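PDB 6QLG: flavin prenyltransferase PAD1, mitochondrial from Aspergillus niger, which probably joins a dimethylallyl group from dimethylallyl phosphate to N5 and C6 of reduced FMN, making the prenylated flavin cofactor of a ferulic acid decarboxylase. Local coordinates for residues L55-L60 with R94-Y99; Y99-N102 with A108-S111. All coordinates share one frame; numbering follows the deposited sequence. Where two conformers were deposited one is given.

Contact 1 of 2, residues L55-L60 with R94-Y99; sequences LGIKVL and RALADY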
loop_
_atom_site.group_PDB
_atom_site.type_symbol
_atom_site.label_atom_id
_atom_site.label_comp_id
_atom_site.label_asym_id
_atom_site.label_seq_id
_atom_site.Cartn_x
_atom_site.Cartn_y
_atom_site.Cartn_z
ATOM N N LEU B 55 0.894 -33.551 17.989
ATOM C CA LEU B 55 0.645 -33.365 16.562
ATOM C C LEU B 55 1.871 -33.738 15.738
ATOM O O LEU B 55 1.756 -34.426 14.716
ATOM C CB LEU B 55 0.231 -31.918 16.280
ATOM C CG LEU B 55 -1.058 -31.408 16.929
ATOM C CD1 LEU B 55 -1.252 -29.927 16.638
ATOM C CD2 LEU B 55 -2.256 -32.210 16.452
ATOM N N GLY B 56 3.056 -33.301 16.169
ATOM C CA GLY B 56 4.265 -33.642 15.437
ATOM C C GLY B 56 4.635 -35.108 15.570
ATOM O O GLY B 56 5.113 -35.726 14.614
ATOM N N ILE B 57 4.422 -35.683 16.756
ATOM C CA ILE B 57 4.705 -37.103 16.952
ATOM C C ILE B 57 3.842 -37.950 16.028
ATOM O O ILE B 57 4.327 -38.892 15.387
ATOM C CB ILE B 57 4.506 -37.488 18.431
ATOM C CG1 ILE B 57 5.611 -36.877 19.296
ATOM C CG2 ILE B 57 4.481 -39.000 18.594
ATOM C CD1 ILE B 57 5.258 -36.791 20.767
ATOM N N LYS B 58 2.553 -37.620 15.924
ATOM C CA LYS B 58 1.663 -38.409 15.079
ATOM C C LYS B 58 1.939 -38.186 13.598
ATOM O O LYS B 58 1.661 -39.071 12.780
ATOM C CB LYS B 58 0.207 -38.093 15.412
ATOM C CG LYS B 58 -0.210 -38.575 16.791
ATOM C CD LYS B 58 -1.683 -38.929 16.833
ATOM C CE LYS B 58 -1.937 -40.114 17.747
ATOM N NZ LYS B 58 -2.690 -41.189 17.043
ATOM N N VAL B 59 2.483 -37.023 13.229
ATOM C CA VAL B 59 2.886 -36.816 11.842
ATOM C C VAL B 59 4.046 -37.739 11.486
ATOM O O VAL B 59 4.064 -38.354 10.413
ATOM C CB VAL B 59 3.237 -35.336 11.597
ATOM C CG1 VAL B 59 4.079 -35.189 10.340
ATOM C CG2 VAL B 59 1.965 -34.499 11.483
ATOM N N LEU B 60 5.029 -37.860 12.384
ATOM C CA LEU B 60 6.160 -38.749 12.135
ATOM C C LEU B 60 5.703 -40.197 11.995
ATOM O O LEU B 60 6.195 -40.931 11.130
ATOM C CB LEU B 60 7.188 -38.618 13.259
ATOM C CG LEU B 60 8.057 -37.360 13.277
ATOM C CD1 LEU B 60 8.799 -37.245 14.600
ATOM C CD2 LEU B 60 9.031 -37.364 12.114
ATOM N N ARG B 94 12.893 -39.087 18.386
ATOM C CA ARG B 94 13.943 -39.199 17.379
ATOM C C ARG B 94 13.964 -40.581 16.743
ATOM O O ARG B 94 14.308 -40.714 15.562
ATOM C CB ARG B 94 15.303 -38.878 18.000
ATOM C CG ARG B 94 15.484 -37.408 18.341
ATOM C CD ARG B 94 16.928 -37.086 18.685
ATOM N NE ARG B 94 17.274 -37.560 20.017
ATOM C CZ ARG B 94 17.329 -36.786 21.095
ATOM N NH1 ARG B 94 17.062 -35.490 20.999
ATOM N NH2 ARG B 94 17.651 -37.310 22.268
ATOM N N ALA B 95 13.595 -41.618 17.499
ATOM C CA ALA B 95 13.544 -42.963 16.942
ATOM C C ALA B 95 12.422 -43.124 15.926
ATOM O O ALA B 95 12.466 -44.058 15.118
ATOM C CB ALA B 95 13.389 -43.996 18.062
ATOM N N LEU B 96 11.423 -42.238 15.943
ATOM C CA LEU B 96 10.347 -42.285 14.963
ATOM C C LEU B 96 10.768 -41.771 13.594
ATOM O O LEU B 96 10.031 -41.972 12.622
ATOM C CB LEU B 96 9.143 -41.471 15.447
ATOM C CG LEU B 96 8.479 -41.856 16.769
ATOM C CD1 LEU B 96 7.417 -40.827 17.138
ATOM C CD2 LEU B 96 7.876 -43.250 16.688
ATOM N N ALA B 97 11.919 -41.115 13.491
ATOM C CA ALA B 97 12.360 -40.499 12.250
ATOM C C ALA B 97 13.506 -41.290 11.637
ATOM O O ALA B 97 14.266 -41.963 12.338
ATOM C CB ALA B 97 12.800 -39.051 12.480
ATOM N N ASP B 98 13.621 -41.196 10.311
ATOM C CA ASP B 98 14.736 -41.837 9.624
ATOM C C ASP B 98 16.040 -41.093 9.880
ATOM O O ASP B 98 17.098 -41.714 10.029
ATOM C CB ASP B 98 14.447 -41.920 8.127
ATOM C CG ASP B 98 13.220 -42.753 7.819
ATOM O OD1 ASP B 98 13.172 -43.922 8.250
ATOM O OD2 ASP B 98 12.297 -42.235 7.161
ATOM N N TYR B 99 15.982 -39.764 9.941
ATOM C CA TYR B 99 17.161 -38.941 10.163
ATOM C C TYR B 99 16.806 -37.792 11.094
ATOM O O TYR B 99 15.690 -37.267 11.059
ATOM C CB TYR B 99 17.726 -38.401 8.842
ATOM C CG TYR B 99 18.182 -39.492 7.902
ATOM C CD1 TYR B 99 17.361 -39.937 6.875
ATOM C CD2 TYR B 99 19.428 -40.086 8.051
ATOM C CE1 TYR B 99 17.772 -40.940 6.016
ATOM C CE2 TYR B 99 19.848 -41.089 7.198
ATOM C CZ TYR B 99 19.017 -41.513 6.182
ATOM O OH TYR B 99 19.431 -42.511 5.330
HETATM O O HOH W 1 8.801 -40.856 10.473
#

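Contact 2 of 2, residues Y99-N102 with A108-S111; sequences YVHN and APVS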
loop_
_atom_site.group_PDB
_atom_site.type_symbol
_atom_site.label_atom_id
_atom_site.label_comp_id
_atom_site.label_asym_id
_atom_site.label_seq_id
_atom_site.Cartn_x
_atom_site.Cartn_y
_atom_site.Cartn_z
ATOM N N TYR B 99 15.982 -39.764 9.941
ATOM C CA TYR B 99 17.161 -38.941 10.163
ATOM C C TYR B 99 16.806 -37.792 11.094
ATOM O O TYR B 99 15.690 -37.267 11.059
ATOM C CB TYR B 99 17.726 -38.401 8.842
ATOM C CG TYR B 99 18.182 -39.492 7.902
ATOM C CD1 TYR B 99 17.361 -39.937 6.875
ATOM C CD2 TYR B 99 19.428 -40.086 8.051
ATOM C CE1 TYR B 99 17.772 -40.940 6.016
ATOM C CE2 TYR B 99 19.848 -41.089 7.198
ATOM C CZ TYR B 99 19.017 -41.513 6.182
ATOM O OH TYR B 99 19.431 -42.511 5.330
ATOM N N VAL B 100 17.767 -37.416 11.933
ATOM C CA VAL B 100 17.608 -36.334 12.898
ATOM C C VAL B 100 18.793 -35.393 12.754
ATOM O O VAL B 100 19.942 -35.843 12.691
ATOM C CB VAL B 100 17.509 -36.858 14.344
ATOM C CG1 VAL B 100 17.274 -35.704 15.310
ATOM C CG2 VAL B 100 16.405 -37.893 14.466
ATOM N N HIS B 101 18.517 -34.093 12.700
ATOM C CA HIS B 101 19.549 -33.080 12.546
ATOM C C HIS B 101 19.502 -32.108 13.716
ATOM O O HIS B 101 18.424 -31.773 14.217
ATOM C CB HIS B 101 19.387 -32.330 11.222
ATOM C CG HIS B 101 19.240 -33.229 10.034
ATOM N ND1 HIS B 101 20.317 -33.822 9.412
ATOM C CD2 HIS B 101 18.142 -33.642 9.359
ATOM C CE1 HIS B 101 19.890 -34.559 8.403
ATOM N NE2 HIS B 101 18.573 -34.468 8.349
ATOM N N ASN B 102 20.681 -31.666 14.146
ATOM C CA ASN B 102 20.793 -30.758 15.279
ATOM C C ASN B 102 20.270 -29.375 14.902
ATOM O O ASN B 102 20.577 -28.857 13.824
ATOM C CB ASN B 102 22.253 -30.679 15.731
ATOM C CG ASN B 102 22.426 -29.974 17.062
ATOM O OD1 ASN B 102 21.903 -28.881 17.276
ATOM N ND2 ASN B 102 23.181 -30.595 17.962
ATOM N N ALA B 108 23.875 -28.936 8.154
ATOM C CA ALA B 108 23.130 -30.161 7.927
ATOM C C ALA B 108 22.681 -30.237 6.468
ATOM O O ALA B 108 22.533 -29.207 5.802
ATOM C CB ALA B 108 21.921 -30.226 8.857
ATOM N N PRO B 109 22.466 -31.449 5.941
ATOM C CA PRO B 109 22.106 -31.569 4.516
ATOM C C PRO B 109 20.860 -30.791 4.122
ATOM O O PRO B 109 20.832 -30.198 3.038
ATOM C CB PRO B 109 21.910 -33.081 4.336
ATOM C CG PRO B 109 22.748 -33.699 5.402
ATOM C CD PRO B 109 22.671 -32.765 6.574
ATOM N N VAL B 110 19.834 -30.760 4.977
ATOM C CA VAL B 110 18.573 -30.115 4.622
ATOM C C VAL B 110 18.674 -28.599 4.531
ATOM O O VAL B 110 17.740 -27.955 4.038
ATOM C CB VAL B 110 17.471 -30.489 5.635
ATOM C CG1 VAL B 110 17.201 -31.987 5.599
ATOM C CG2 VAL B 110 17.865 -30.043 7.036
ATOM N N SER B 111 19.772 -28.004 4.986
ATOM C CA SER B 111 19.889 -26.552 4.963
ATOM C C SER B 111 20.316 -26.004 3.607
ATOM O O SER B 111 20.438 -24.782 3.466
ATOM C CB SER B 111 20.874 -26.087 6.038
ATOM O OG SER B 111 22.196 -26.476 5.717
#

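Contact 1 of 2, residues L55-L60 with R94-Y99
Leu96, at the C-terminal end of the helix 90-95 region, reaches back to helix 53-65, and its CB meets Leu60 CB at 4.1 Å. Its CG stands anti to its own carbonyl carbon (chi1 -59°), which carries CD1 on past Leu60 to Ile57. There CD1 lies 3.8 Å from Ile57 CG2, the two branched chains crossing at a slant. Val93, one turn back on helix 90-95, adds to the same apolar patch by touching both Ile57 and Leu60. The backbones are bridged by a water 2.7 Å from Leu60 O and likewise 2.7 Å from Leu96 O, although other acceptors nearby compete for its two protons. In the Rossmann-like parallel sheet of this flavoprotein, helix 53-65 crosses from strand 42-47 to its neighbour 69-74, while helix 90-95 is the second helix, after 76-85, of the connection from 69-74 to 99-100, so the contact joins consecutive crossovers. At Ala97 the chain is extended, and the methyl CB comes 4.1 Å from Leu60 CD2 while also resting on Thr70 and Leu72 of strand 69-74. Asp98 turns to other partners: OD1 forms a salt bridge with Arg64, farther along helix 53-65, and OD2 accepts a hydrogen bond from Thr70 N.

Contact 2 of 2, residues Y99-N102 with A108-S111
Ala108, whose methyl packs against His101, has its carbonyl O approached twice by Ser111. The backbone N of Ser111 bonds to Ala108 O at 3.1 Å, the i to i+3 link of a short 3-10 turn over 109-111. The hydroxyl OG of Ser111 also lies 2.8 Å from Ala108 O, but this bond is doubtful: Met106 O competes for the same proton, and the serine was deposited in two conformers. The turn offers three consecutive apolar groups to the imidazole of His101. Ala108 CB sits 4.0 Å from His101 ND1, close also to the ring's CB stem. Next round the ring, Pro109 CD approaches His101 CE1 to 3.8 Å, the proline slanting across the histidine. The side chains of Val110 and His101 run toward each other from opposite directions. Val110 CG1, anti to the valine's carbonyl carbon (chi1 -63°), is the branch this turns to the ring, 3.9 Å from His101 NE2. All three carbons meet the imidazole obliquely. The polar partner of His101 NE2 lies elsewhere: it is hydrogen-bonded to ND1 of His71 on strand 69-74, the two ring planes being almost parallel. This bond would help fix the rotation of the imidazole while the turn packs beside it, and Val110 touches His71 as well. Ser111 contacts the bound dimethylallyl diphosphate, so the turn forms part of that ligand's pocket. Phe115 touches both Pro109 and Val110, and Asn223 of a neighbouring subunit packs on Pro109. Leu141 of helix 141-151 touches His101, Ala108 and Ser111, and Thr145 of the same helix touches Val110, while backbone bonding of His101 to Leu72 ties the other segment to strand 69-74.

In the fold
Tyr99 belongs to both contacts, which follow one another along the chain: the segment carrying Leu96 and Ala97 supplies contact 1, and strand 99-100 then leads into contact 2. Their centres lie 14 Å apart, and they touch directly where Arg94 CD packs on Val100 CG1 at 3.7 Å. Strand 69-74 is their common neighbour, taking Ala97 from one and His101 from the other. Contact 1 is the more remote from the flavin, the Ile57 side chain being about 14 Å from a bound FMN. In contact 2, which adjoins the substrate pocket, the Ala108 side chain is about 8 Å from FMN and about 7 Å from dimethylallyl diphosphate.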